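Local coordinates for sterol regulatory element-binding protein cleavage-activating protein (Schizosaccharomyces pombe, PDB 4YHC) that escorts the transcription factor precursor sre1 for proteolytic processing when sterol or oxygen is low, here represented by its WD40 domain, at residues L165-Q170 and P206-K211; R188-T193 and V198-K203. The protein carries 9 engineered substitutions. All blocks are in the same frame, centred on the assembly; numbering follows the deposited sequence.

Interaction 1 (L165-Q170 and P206-K211); sequences LVEKFQ and PVWSPK
Phe169 and Trp208 reach each other because in both residues CG stands anti to the carbonyl carbon, with chi1 -47° in the phenylalanine and -68° in the tryptophan, so each ring is carried across the gap between two strands that share no hydrogen bond. Their backbones stay well apart, the alpha carbons of Glu167 and Trp208 being 8.6 Å from one another. The leading atom is CZ of Phe169, which lies 3.6 Å from CB of Trp208 and 3.8 Å from its CG. The rings form an offset edge-to-face pair, the phenylalanine edge directed at the indole face with the planes 60° apart and 5.7 Å from the Phe169 centroid to that of the Trp208 five-membered ring. Glu167 adds a bent side chain that brings CG within 4.0 Å and OE2 within 3.9 Å of Trp208 CD1. Val166 and Glu167 both face Val151 in a classic beta bulge of strand 161-170, so Glu167 makes its contact from within the irregularity. Phe169 also stacks on Tyr201, and strand 161-170 is hydrogen-bonded through its backbone to strand 148-156. Broad aromatic rings suit this junction between neighbouring blades of the propeller, since they can span a separation that smaller side chains could not. The chemistry is chiefly dispersion and aromatic quadrupole attraction, and the glutamate carboxylate meets the indole by van der Waals contact, which implies cohesion between blades without a directional polar bond.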
loop_
_atom_site.group_PDB
_atom_site.type_symbol
_atom_site.label_atom_id
_atom_site.label_comp_id
_atom_site.label_asym_id
_atom_site.label_seq_id
_atom_site.Cartn_x
_atom_site.Cartn_y
_atom_site.Cartn_z
ATOM N N LEU A 165 4.530 18.830 18.964
ATOM C CA LEU A 165 3.815 19.420 17.824
ATOM C C LEU A 165 4.648 20.520 17.268
ATOM O O LEU A 165 4.915 21.468 17.963
ATOM C CB LEU A 165 2.484 19.978 18.309
ATOM C CG LEU A 165 1.372 20.348 17.303
ATOM C CD1 LEU A 165 1.195 21.846 17.112
ATOM C CD2 LEU A 165 1.522 19.660 15.949
ATOM N N VAL A 166 5.166 20.378 16.060
ATOM C CA VAL A 166 6.081 21.385 15.537
ATOM C C VAL A 166 5.409 22.242 14.463
ATOM O O VAL A 166 5.717 23.398 14.343
ATOM C CB VAL A 166 7.439 20.825 15.026
ATOM C CG1 VAL A 166 8.383 20.506 16.171
ATOM C CG2 VAL A 166 7.273 19.622 14.148
ATOM N N GLU A 167 4.476 21.699 13.690
ATOM C CA GLU A 167 3.866 22.466 12.614
ATOM C C GLU A 167 2.426 22.136 12.603
ATOM O O GLU A 167 2.029 21.064 13.076
ATOM C CB GLU A 167 4.428 22.068 11.286
ATOM C CG GLU A 167 5.856 22.443 11.050
ATOM C CD GLU A 167 6.033 23.897 10.672
ATOM O OE1 GLU A 167 5.095 24.712 10.814
ATOM O OE2 GLU A 167 7.138 24.212 10.239
ATOM N N LYS A 168 1.634 23.053 12.064
ATOM C CA LYS A 168 0.226 22.825 11.890
ATOM C C LYS A 168 -0.229 23.560 10.676
ATOM O O LYS A 168 0.086 24.719 10.535
ATOM C CB LYS A 168 -0.505 23.356 13.074
ATOM C CG LYS A 168 -1.976 23.024 13.060
ATOM C CD LYS A 168 -2.502 23.049 14.477
ATOM C CE LYS A 168 -3.906 22.490 14.563
ATOM N NZ LYS A 168 -4.326 22.546 15.995
ATOM N N PHE A 169 -0.966 22.923 9.787
ATOM C CA PHE A 169 -1.409 23.616 8.591
ATOM C C PHE A 169 -2.888 23.423 8.459
ATOM O O PHE A 169 -3.472 22.496 9.020
ATOM C CB PHE A 169 -0.747 23.073 7.343
ATOM C CG PHE A 169 0.751 22.886 7.444
ATOM C CD1 PHE A 169 1.581 23.918 7.836
ATOM C CD2 PHE A 169 1.337 21.672 7.074
ATOM C CE1 PHE A 169 2.959 23.727 7.913
ATOM C CE2 PHE A 169 2.717 21.491 7.140
ATOM C CZ PHE A 169 3.522 22.529 7.556
ATOM N N GLN A 170 -3.502 24.292 7.674
ATOM C CA GLN A 170 -4.908 24.225 7.450
ATOM C C GLN A 170 -5.127 24.428 5.965
ATOM O O GLN A 170 -4.636 25.376 5.374
ATOM C CB GLN A 170 -5.624 25.310 8.255
ATOM C CG GLN A 170 -7.123 25.368 7.956
ATOM C CD GLN A 170 -7.815 24.061 8.312
ATOM O OE1 GLN A 170 -7.487 23.439 9.328
ATOM N NE2 GLN A 170 -8.762 23.628 7.481
ATOM N N PRO A 206 14.744 23.267 7.350
ATOM C CA PRO A 206 13.854 23.285 8.506
ATOM C C PRO A 206 12.429 23.649 8.154
ATOM O O PRO A 206 11.590 23.574 9.027
ATOM C CB PRO A 206 14.451 24.398 9.386
ATOM C CG PRO A 206 15.098 25.346 8.427
ATOM C CD PRO A 206 15.416 24.573 7.154
ATOM N N VAL A 207 12.178 24.038 6.898
ATOM C CA VAL A 207 10.916 24.697 6.493
ATOM C C VAL A 207 10.028 23.920 5.498
ATOM O O VAL A 207 10.462 23.563 4.386
ATOM C CB VAL A 207 11.236 26.053 5.812
ATOM C CG1 VAL A 207 9.957 26.842 5.521
ATOM C CG2 VAL A 207 12.227 26.844 6.673
ATOM N N TRP A 208 8.776 23.726 5.885
ATOM C CA TRP A 208 7.757 23.255 4.979
ATOM C C TRP A 208 7.188 24.373 4.081
ATOM O O TRP A 208 6.918 25.461 4.586
ATOM C CB TRP A 208 6.638 22.653 5.792
ATOM C CG TRP A 208 7.039 21.392 6.483
ATOM C CD1 TRP A 208 7.659 21.281 7.687
ATOM C CD2 TRP A 208 6.775 20.051 6.043
ATOM N NE1 TRP A 208 7.812 19.961 8.018
ATOM C CE2 TRP A 208 7.283 19.184 7.023
ATOM C CE3 TRP A 208 6.168 19.501 4.914
ATOM C CZ2 TRP A 208 7.215 17.802 6.900
ATOM C CZ3 TRP A 208 6.091 18.131 4.809
ATOM C CH2 TRP A 208 6.641 17.299 5.773
ATOM N N SER A 209 7.026 24.114 2.775
ATOM C CA SER A 209 6.295 25.003 1.887
ATOM C C SER A 209 5.322 24.254 0.969
ATOM O O SER A 209 5.603 23.120 0.484
ATOM C CB SER A 209 7.217 25.836 1.022
ATOM O OG SER A 209 8.117 25.046 0.299
ATOM N N PRO A 210 4.183 24.898 0.711
ATOM C CA PRO A 210 3.099 24.316 -0.073
ATOM C C PRO A 210 3.242 24.658 -1.526
ATOM O O PRO A 210 3.762 25.702 -1.876
ATOM C CB PRO A 210 1.835 24.987 0.499
ATOM C CG PRO A 210 2.320 26.293 1.015
ATOM C CD PRO A 210 3.765 26.144 1.391
ATOM N N LYS A 211 2.769 23.777 -2.375
ATOM C CA LYS A 211 2.539 24.119 -3.740
ATOM C C LYS A 211 1.265 23.463 -4.177
ATOM O O LYS A 211 0.903 22.412 -3.657
ATOM C CB LYS A 211 3.668 23.647 -4.604
ATOM C CG LYS A 211 4.704 24.725 -4.822
ATOM C CD LYS A 211 5.286 24.641 -6.225
ATOM C CE LYS A 211 6.425 23.644 -6.284
ATOM N NZ LYS A 211 7.655 24.193 -5.640
#

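Interaction 2 (R188-T193 and V198-K203); sequences RIASLT and VTVYSK. Engineered in segment 188-193: Ser191 (natural residue Cys).
Ile189 with Tyr201, and Ser191 with Thr199, are the hydrogen-bonded pairs of this antiparallel hairpin, whose segment axes approach to 4.6 Å, with N-to-C directions 169° apart. Each pair exchanges two backbone bonds: Ile189 N reaches Tyr201 O at 2.8 Å, and Thr199 N reaches Ser191 O at 3.0 Å, the latter in the carbonyl plane. In the non-hydrogen-bonded pairs the alpha carbons lie closer together, and CA-H groups approach the carbonyls, as where Val198 CA lies 3.2 Å from Ser191 O.

One water adds to the polar network, donating to Ile189 O and Thr199 O and lying 2.6 Å from OG of Ser191, an engineered residue that replaces cysteine. Both carbonyls thus accept from water as well as from a backbone N-H.

Apolar contact gathers on the face of Ala190 and Val200. With CG2 anti to its carbonyl carbon, Val200 sets that methyl 4.1 Å from Ala190 CB, while CG1 lies against Arg188 CB; small and beta-branched residues suit this close pairing.

Arg188 extends from CG to NE along Ser202, whose OG meets the guanidinium edge in its plane and accepts a weak bond from NH2 at 3.2 Å. The stronger partner is Asp234, salt-bridged to NH1, and NH2 also bonds a citrate probably taken from the crystallisation liquor. A leucine here would probably leave Asp234 without its cationic mate and Ser202 OG without this donor.

The hairpin forms the two inner strands of a four-stranded propeller blade in the predicted fourth WD repeat, with strand 175-182 flanking 187-193, strand 207-212 flanking 198-204, and Ile189 packing on Phe124 and Met126 of strand 121-127 in another blade.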
loop_
_atom_site.group_PDB
_atom_site.type_symbol
_atom_site.label_atom_id
_atom_site.label_comp_id
_atom_site.label_asym_id
_atom_site.label_seq_id
_atom_site.Cartn_x
_atom_site.Cartn_y
_atom_site.Cartn_z
ATOM N N ARG A 188 7.499 14.832 1.730
ATOM C CA ARG A 188 6.368 15.536 1.146
ATOM C C ARG A 188 5.078 14.954 1.628
ATOM O O ARG A 188 4.999 13.765 1.901
ATOM C CB ARG A 188 6.426 15.434 -0.353
ATOM C CG ARG A 188 7.702 15.851 -1.002
ATOM C CD ARG A 188 7.518 15.971 -2.512
ATOM N NE ARG A 188 8.770 15.829 -3.277
ATOM C CZ ARG A 188 9.644 16.820 -3.537
ATOM N NH1 ARG A 188 10.768 16.590 -4.201
ATOM N NH2 ARG A 188 9.429 18.025 -3.088
ATOM N N ILE A 189 4.077 15.805 1.837
ATOM C CA ILE A 189 2.717 15.356 2.119
ATOM C C ILE A 189 1.797 15.935 1.072
ATOM O O ILE A 189 1.727 17.184 0.912
ATOM C CB ILE A 189 2.229 15.853 3.482
ATOM C CG1 ILE A 189 3.218 15.480 4.565
ATOM C CG2 ILE A 189 0.869 15.295 3.801
ATOM C CD1 ILE A 189 3.220 14.000 4.908
ATOM N N ALA A 190 1.049 15.067 0.400
ATOM C CA ALA A 190 0.204 15.488 -0.733
ATOM C C ALA A 190 -1.234 15.213 -0.366
ATOM O O ALA A 190 -1.523 14.136 0.159
ATOM C CB ALA A 190 0.580 14.715 -1.993
ATOM N N SER A 191 -2.131 16.175 -0.657
ATOM C CA SER A 191 -3.535 16.077 -0.295
ATOM C C SER A 191 -4.461 16.470 -1.451
ATOM O O SER A 191 -4.313 17.482 -2.081
ATOM C CB SER A 191 -3.831 16.927 0.953
ATOM O OG SER A 191 -2.854 16.731 1.966
ATOM N N LEU A 192 -5.401 15.624 -1.746
ATOM C CA LEU A 192 -6.401 15.910 -2.763
ATOM C C LEU A 192 -7.583 16.420 -1.988
ATOM O O LEU A 192 -8.066 15.729 -1.066
ATOM C CB LEU A 192 -6.784 14.643 -3.536
ATOM C CG LEU A 192 -8.015 14.765 -4.486
ATOM C CD1 LEU A 192 -7.726 15.821 -5.530
ATOM C CD2 LEU A 192 -8.252 13.431 -5.146
ATOM N N THR A 193 -8.003 17.661 -2.274
ATOM C CA THR A 193 -9.166 18.248 -1.565
ATOM C C THR A 193 -10.414 18.242 -2.437
ATOM O O THR A 193 -10.322 18.062 -3.644
ATOM C CB THR A 193 -8.914 19.700 -1.155
ATOM O OG1 THR A 193 -8.526 20.414 -2.301
ATOM C CG2 THR A 193 -7.776 19.811 -0.182
ATOM N N VAL A 198 -4.671 19.468 -5.814
ATOM C CA VAL A 198 -3.742 18.720 -4.991
ATOM C C VAL A 198 -2.684 19.688 -4.455
ATOM O O VAL A 198 -2.015 20.390 -5.208
ATOM C CB VAL A 198 -3.214 17.388 -5.632
ATOM C CG1 VAL A 198 -3.387 17.343 -7.103
ATOM C CG2 VAL A 198 -1.784 17.120 -5.254
ATOM N N THR A 199 -2.607 19.753 -3.130
ATOM C CA THR A 199 -1.624 20.565 -2.455
ATOM C C THR A 199 -0.514 19.647 -1.924
ATOM O O THR A 199 -0.769 18.654 -1.220
ATOM C CB THR A 199 -2.232 21.334 -1.257
ATOM O OG1 THR A 199 -3.198 22.250 -1.729
ATOM C CG2 THR A 199 -1.159 22.130 -0.511
ATOM N N VAL A 200 0.704 20.004 -2.222
ATOM C CA VAL A 200 1.831 19.281 -1.739
ATOM C C VAL A 200 2.613 20.191 -0.775
ATOM O O VAL A 200 3.180 21.183 -1.194
ATOM C CB VAL A 200 2.755 18.848 -2.843
ATOM C CG1 VAL A 200 3.891 18.030 -2.247
ATOM C CG2 VAL A 200 2.050 18.059 -3.934
ATOM N N TYR A 201 2.697 19.796 0.483
ATOM C CA TYR A 201 3.669 20.411 1.431
ATOM C C TYR A 201 5.002 19.670 1.436
ATOM O O TYR A 201 5.056 18.467 1.752
ATOM C CB TYR A 201 3.142 20.383 2.850
ATOM C CG TYR A 201 2.244 21.530 3.173
ATOM C CD1 TYR A 201 2.771 22.722 3.654
ATOM C CD2 TYR A 201 0.881 21.413 3.029
ATOM C CE1 TYR A 201 1.963 23.770 3.938
ATOM C CE2 TYR A 201 0.062 22.454 3.302
ATOM C CZ TYR A 201 0.604 23.624 3.752
ATOM O OH TYR A 201 -0.221 24.632 4.058
ATOM N N SER A 202 6.064 20.369 1.075
ATOM C CA SER A 202 7.412 19.791 1.018
ATOM C C SER A 202 8.387 20.463 1.968
ATOM O O SER A 202 8.395 21.697 2.109
ATOM C CB SER A 202 7.972 19.887 -0.361
ATOM O OG SER A 202 7.088 19.257 -1.250
ATOM N N LYS A 203 9.235 19.632 2.564
ATOM C CA LYS A 203 10.203 20.061 3.537
ATOM C C LYS A 203 11.541 20.298 2.864
ATOM O O LYS A 203 12.157 19.372 2.333
ATOM C CB LYS A 203 10.357 18.995 4.618
ATOM C CG LYS A 203 10.662 19.553 6.005
ATOM C CD LYS A 203 11.536 18.648 6.837
ATOM C CE LYS A 203 11.311 18.860 8.331
ATOM N NZ LYS A 203 11.151 20.274 8.776
HETATM O O HOH W 1 -0.862 18.401 1.576
#

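From the N terminus, the chain first passes 165-170, on the last strand of the sheet that begins with strand 121-127. It then enters the next blade, and interaction 2 closes a short hairpin as 198-203 folds back on 188-193 after four intervening residues. Interaction 1 closes the longer loop, with 35 residues between its segments, when 206-211 returns beside 165-170; interaction 2 is nested wholly inside it. Strands 198-204 and 207-212 are sheet neighbours, joined by Val200 with Lys211 and Ser202 with Ser209. Interaction 2 therefore builds the interior of one blade, while interaction 1 ties strand 207-212, at one border of that blade, to the preceding blade.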